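Local coordinates for protein neuraminidase (Influenza A virus, PDB 4GDI) that resembles the viral sialidases that release terminal sialic acid from glycoconjugates, but has a diverged putative active site and may not share that activity, at residues 66-71 / 348-353; 37-42 / 57-62. All blocks are in the same frame, centred on the assembly; numbering follows the deposited sequence.

In the fold
Both contacts belong to one region of the beta-propeller, and their centres are about 10 Å apart. Contact 2 is buried. It pairs strands 39-42 and 53-64 of a single sheet through backbone hydrogen bonds, with apolar and aromatic packing added. Contact 1 is smaller and lies at the surface. It joins the edge of that same sheet, at strand 67-68, to the loop before strand 352-362 of the next sheet. There no direct hydrogen bond crosses; one water and a few carbon contacts do the work. The two meet where Leu-68 packs on Leu-40 and Gly-61. Leu-69 N is also probably hydrogen-bonded to Leu-62 O. Both contacts touch a second subunit of the tetramer.

Contact 1. Residues 66-71 / 348-353; sequences QHLLNT and VGLGMI. With NAG (2-acetamido-2-deoxy-beta-D-glucopyranose), chain Q.
Val-348 meets Gln-66 loosely, its CG1 lying 4.3 Å from Gln-66 CB. The tie at Gly-349 is closer. Its N-H donates to a water at 2.9 Å, and this water also lies 3.0 Å from both Gln-66 O and Gln-66 OE1. The water can thus link the loop to Gln-66 O or OE1, though more acceptors are in reach than it has protons. The amide nitrogen of Gln-66 turns instead to Leu-34 O. Gly-349 CA makes a CA-H...O contact with Gln-66 O at 3.1 Å, and Gly-349 O lies 3.1 Å from His-67 CD2, oblique to the imidazole. Leu-350 follows and points at the other segment. Its CG sits between the backbone N and the carbonyl carbon (chi1 45°), which brings CG to 3.4 Å from Gln-66 O. Branch CD2 lies against His-67 O. The side chains of Leu-350 and Leu-68 cross at about a right angle, with Leu-68 CD1 on Leu-350 CB at 3.9 Å. Further along the first segment, Asn-70 ND2 carries a covalently attached N-acetylglucosamine. In the propeller, strand 67-68 edges the sheet of strand 53-64, while the loop leads into strand 352-362 of an adjacent sheet. Leu-40 of strand 39-42 underlies both leucines, and Glu-33 of a second subunit bonds Asn-70 N.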
# COMPACT_ATOMS: atom_id res chain seq x y z
N GLN A 66 -21.39 2.07 -12.58
CA GLN A 66 -22.49 2.89 -12.06
C GLN A 66 -23.60 2.11 -11.36
O GLN A 66 -24.46 2.70 -10.69
CB GLN A 66 -23.08 3.79 -13.15
CG GLN A 66 -22.05 4.69 -13.81
CD GLN A 66 -21.14 5.38 -12.79
OE1 GLN A 66 -21.61 5.94 -11.80
NE2 GLN A 66 -19.84 5.31 -13.03
N HIS A 67 -23.59 0.79 -11.48
CA HIS A 67 -24.56 -0.04 -10.77
C HIS A 67 -23.87 -0.89 -9.71
O HIS A 67 -22.66 -0.80 -9.52
CB HIS A 67 -25.36 -0.90 -11.75
CG HIS A 67 -26.02 -0.10 -12.83
ND1 HIS A 67 -25.41 0.15 -14.04
CD2 HIS A 67 -27.21 0.53 -12.86
CE1 HIS A 67 -26.21 0.90 -14.78
NE2 HIS A 67 -27.31 1.14 -14.09
N LEU A 68 -24.65 -1.70 -9.00
CA LEU A 68 -24.08 -2.57 -8.00
C LEU A 68 -23.67 -3.87 -8.66
O LEU A 68 -24.47 -4.48 -9.37
CB LEU A 68 -25.10 -2.85 -6.90
CG LEU A 68 -25.34 -1.69 -5.93
CD1 LEU A 68 -26.82 -1.47 -5.75
CD2 LEU A 68 -24.68 -1.97 -4.59
N LEU A 69 -22.43 -4.30 -8.43
CA LEU A 69 -22.02 -5.64 -8.78
C LEU A 69 -23.02 -6.60 -8.14
O LEU A 69 -23.40 -6.40 -6.99
CB LEU A 69 -20.61 -5.93 -8.26
CG LEU A 69 -19.90 -7.14 -8.88
CD1 LEU A 69 -19.62 -6.91 -10.37
CD2 LEU A 69 -18.61 -7.45 -8.12
N ASN A 70 -23.46 -7.62 -8.87
CA ASN A 70 -24.40 -8.59 -8.31
C ASN A 70 -23.67 -9.54 -7.35
O ASN A 70 -23.00 -10.48 -7.78
CB ASN A 70 -25.13 -9.37 -9.42
CG ASN A 70 -26.39 -10.09 -8.91
OD1 ASN A 70 -26.43 -10.56 -7.77
ND2 ASN A 70 -27.42 -10.19 -9.77
N THR A 71 -23.82 -9.28 -6.05
CA THR A 71 -23.17 -10.08 -5.01
C THR A 71 -24.13 -10.27 -3.83
O THR A 71 -25.26 -9.79 -3.86
CB THR A 71 -21.88 -9.38 -4.48
OG1 THR A 71 -22.24 -8.32 -3.59
CG2 THR A 71 -21.03 -8.84 -5.63
N VAL A 348 -26.66 7.98 -10.39
CA VAL A 348 -27.48 7.68 -11.55
C VAL A 348 -27.88 6.21 -11.56
O VAL A 348 -28.99 5.87 -11.97
CB VAL A 348 -26.79 8.08 -12.87
CG1 VAL A 348 -25.50 7.30 -13.08
CG2 VAL A 348 -27.74 7.89 -14.05
N GLY A 349 -27.02 5.33 -11.05
CA GLY A 349 -27.22 3.90 -11.20
C GLY A 349 -27.36 3.03 -9.96
O GLY A 349 -27.58 1.82 -10.09
N LEU A 350 -27.24 3.60 -8.77
CA LEU A 350 -27.39 2.78 -7.56
C LEU A 350 -27.93 3.54 -6.35
O LEU A 350 -27.66 3.19 -5.21
CB LEU A 350 -26.08 2.07 -7.22
CG LEU A 350 -24.82 2.94 -7.29
CD1 LEU A 350 -24.75 3.85 -6.09
CD2 LEU A 350 -23.59 2.05 -7.41
N GLY A 351 -28.70 4.59 -6.62
CA GLY A 351 -29.46 5.27 -5.60
C GLY A 351 -28.66 6.23 -4.74
O GLY A 351 -27.61 6.71 -5.14
N MET A 352 -29.19 6.49 -3.55
CA MET A 352 -28.60 7.43 -2.62
C MET A 352 -27.43 6.79 -1.90
O MET A 352 -27.56 5.69 -1.35
CB MET A 352 -29.65 7.88 -1.60
CG MET A 352 -29.13 8.89 -0.58
SD MET A 352 -30.02 10.45 -0.59
CE MET A 352 -29.66 11.05 -2.24
N ILE A 353 -26.29 7.46 -1.92
CA ILE A 353 -25.14 6.99 -1.16
C ILE A 353 -24.85 8.04 -0.10
O ILE A 353 -25.28 9.19 -0.22
CB ILE A 353 -23.88 6.79 -2.03
CG1 ILE A 353 -23.47 8.10 -2.69
CG2 ILE A 353 -24.13 5.73 -3.09
CD1 ILE A 353 -22.15 8.02 -3.41
C1 NAG Q . -28.31 -11.29 -9.45
C2 NAG Q . -29.72 -10.80 -9.77
C3 NAG Q . -30.78 -11.92 -9.83
C4 NAG Q . -30.26 -13.20 -10.47
C5 NAG Q . -28.88 -13.54 -9.92
C6 NAG Q . -28.36 -14.84 -10.53
C7 NAG Q . -29.96 -8.53 -9.02
C8 NAG Q . -29.84 -7.65 -7.81
N2 NAG Q . -30.11 -9.82 -8.78
O3 NAG Q . -31.87 -11.47 -10.60
O4 NAG Q . -31.17 -14.25 -10.20
O5 NAG Q . -28.01 -12.46 -10.19
O6 NAG Q . -28.55 -14.86 -11.93
O7 NAG Q . -29.92 -8.06 -10.16
O HOH W 1 -24.25 5.70 -10.45

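Contact 2. Residues 37-42 / 57-62; sequences DLILSR and FIAYGL
Leu-40 and Arg-42 line up against strand 57-62 in an antiparallel pairing. Leu-40 N donates to Gly-61 O at 2.7 Å, and Tyr-60 N returns a bond to Leu-40 O. Arg-42 and Ile-58 form a hydrogen-bonded pair, each giving its N-H to the other's carbonyl at 2.9 Å between N and O. The register slips by one residue between the pairs Ile-39/Leu-62 and Ser-41/Ala-59. Leu-40 alone faces both Tyr-60 and Gly-61, so Tyr-60 and Gly-61 form a beta bulge. The bulge turns Tyr-60 toward strand 39-42. Leu-40 CB sits over one face of its ring, 3.8 Å from the centroid, in a CH-pi contact. Ser-41 O meets the edge of the ring in plane. Arg-42 crosses the same residue with an extended chain, and its guanidinium lies flat over Tyr-60 CB, with CZ 3.6 Å away; the guanidinium and ring planes are 26° apart. On the other side of the sheet, Ile-39 CG2 packs on Ala-59 CB at 3.5 Å and touches the edge of the Phe-57 ring. Ile-39 CG1 meets Leu-62 CD1.

Further out, one water donates to both Ser-41 O and Tyr-60 OH. Another accepts a hydrogen bond from Arg-42 NH2 at 2.8 Å and lies near Ala-59 O. Glu-74 fixes the arginine with a salt bridge. Strand 78-83 flanks 53-64 in this sheet, and its Tyr-80 touches Ile-39 and Ala-59. On the Tyr-60 and Arg-42 side, strand 352-362 of the adjacent sheet packs through Ile-353 and Gln-354.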
# COMPACT_ATOMS: atom_id res chain seq x y z
N ASP A 37 -15.50 -0.43 -8.25
CA ASP A 37 -14.72 -1.07 -7.18
C ASP A 37 -14.67 -0.22 -5.92
O ASP A 37 -13.75 -0.35 -5.10
CB ASP A 37 -13.31 -1.41 -7.67
CG ASP A 37 -13.29 -2.58 -8.64
OD1 ASP A 37 -14.07 -3.53 -8.43
OD2 ASP A 37 -12.51 -2.54 -9.62
N LEU A 38 -15.66 0.64 -5.76
CA LEU A 38 -15.83 1.37 -4.52
C LEU A 38 -16.70 0.52 -3.62
O LEU A 38 -17.70 -0.05 -4.06
CB LEU A 38 -16.51 2.70 -4.80
CG LEU A 38 -16.05 3.96 -4.08
CD1 LEU A 38 -14.61 4.26 -4.39
CD2 LEU A 38 -16.95 5.11 -4.49
N ILE A 39 -16.32 0.42 -2.35
CA ILE A 39 -17.15 -0.27 -1.37
C ILE A 39 -18.15 0.72 -0.79
O ILE A 39 -17.77 1.72 -0.17
CB ILE A 39 -16.29 -0.86 -0.26
CG1 ILE A 39 -15.22 -1.77 -0.87
CG2 ILE A 39 -17.17 -1.60 0.75
CD1 ILE A 39 -14.29 -2.41 0.15
N LEU A 40 -19.43 0.45 -1.01
CA LEU A 40 -20.50 1.31 -0.53
C LEU A 40 -20.78 1.06 0.94
O LEU A 40 -20.90 -0.09 1.38
CB LEU A 40 -21.77 1.04 -1.34
CG LEU A 40 -21.61 1.32 -2.84
CD1 LEU A 40 -22.89 1.02 -3.56
CD2 LEU A 40 -21.19 2.77 -3.06
N SER A 41 -20.91 2.15 1.69
CA SER A 41 -20.92 2.06 3.15
C SER A 41 -22.18 2.61 3.80
O SER A 41 -22.81 3.54 3.31
CB SER A 41 -19.70 2.78 3.71
OG SER A 41 -19.62 4.11 3.24
N ARG A 42 -22.52 2.03 4.94
CA ARG A 42 -23.57 2.56 5.77
C ARG A 42 -23.18 2.35 7.21
O ARG A 42 -22.30 1.56 7.51
CB ARG A 42 -24.92 1.91 5.45
CG ARG A 42 -24.99 0.40 5.62
CD ARG A 42 -26.39 -0.10 5.19
NE ARG A 42 -26.47 -1.55 5.08
CZ ARG A 42 -27.37 -2.20 4.34
NH1 ARG A 42 -28.26 -1.53 3.61
NH2 ARG A 42 -27.36 -3.53 4.31
N PHE A 57 -17.21 1.11 8.99
CA PHE A 57 -18.50 1.06 8.31
C PHE A 57 -18.95 -0.35 7.96
O PHE A 57 -18.14 -1.27 7.87
CB PHE A 57 -18.46 1.91 7.04
CG PHE A 57 -17.50 1.40 5.99
CD1 PHE A 57 -16.17 1.78 6.01
CD2 PHE A 57 -17.94 0.57 4.98
CE1 PHE A 57 -15.29 1.31 5.04
CE2 PHE A 57 -17.06 0.11 4.00
CZ PHE A 57 -15.74 0.48 4.04
N ILE A 58 -20.26 -0.51 7.77
CA ILE A 58 -20.80 -1.77 7.29
C ILE A 58 -20.87 -1.66 5.77
O ILE A 58 -21.44 -0.69 5.24
CB ILE A 58 -22.20 -2.06 7.86
CG1 ILE A 58 -22.22 -1.91 9.38
CG2 ILE A 58 -22.66 -3.46 7.47
CD1 ILE A 58 -21.22 -2.80 10.11
N ALA A 59 -20.29 -2.62 5.06
CA ALA A 59 -20.35 -2.61 3.59
C ALA A 59 -21.67 -3.21 3.13
O ALA A 59 -22.15 -4.18 3.71
CB ALA A 59 -19.20 -3.41 3.01
N TYR A 60 -22.26 -2.63 2.10
CA TYR A 60 -23.47 -3.21 1.54
C TYR A 60 -23.41 -3.41 0.03
O TYR A 60 -24.34 -3.98 -0.55
CB TYR A 60 -24.71 -2.39 1.90
CG TYR A 60 -24.82 -1.07 1.22
CD1 TYR A 60 -25.41 -0.96 -0.04
CD2 TYR A 60 -24.36 0.09 1.83
CE1 TYR A 60 -25.53 0.26 -0.66
CE2 TYR A 60 -24.47 1.32 1.21
CZ TYR A 60 -25.06 1.40 -0.03
OH TYR A 60 -25.16 2.63 -0.64
N GLY A 61 -22.34 -2.97 -0.59
CA GLY A 61 -22.18 -3.22 -2.01
C GLY A 61 -20.88 -2.72 -2.60
O GLY A 61 -20.12 -1.98 -1.96
N LEU A 62 -20.65 -3.12 -3.84
CA LEU A 62 -19.48 -2.73 -4.59
C LEU A 62 -19.94 -2.14 -5.91
O LEU A 62 -20.74 -2.75 -6.61
CB LEU A 62 -18.60 -3.96 -4.85
CG LEU A 62 -17.14 -3.68 -5.21
CD1 LEU A 62 -16.41 -3.13 -4.01
CD2 LEU A 62 -16.45 -4.94 -5.72
O HOH W 2 -23.27 4.80 0.76
O HOH W 3 -24.90 -4.70 4.70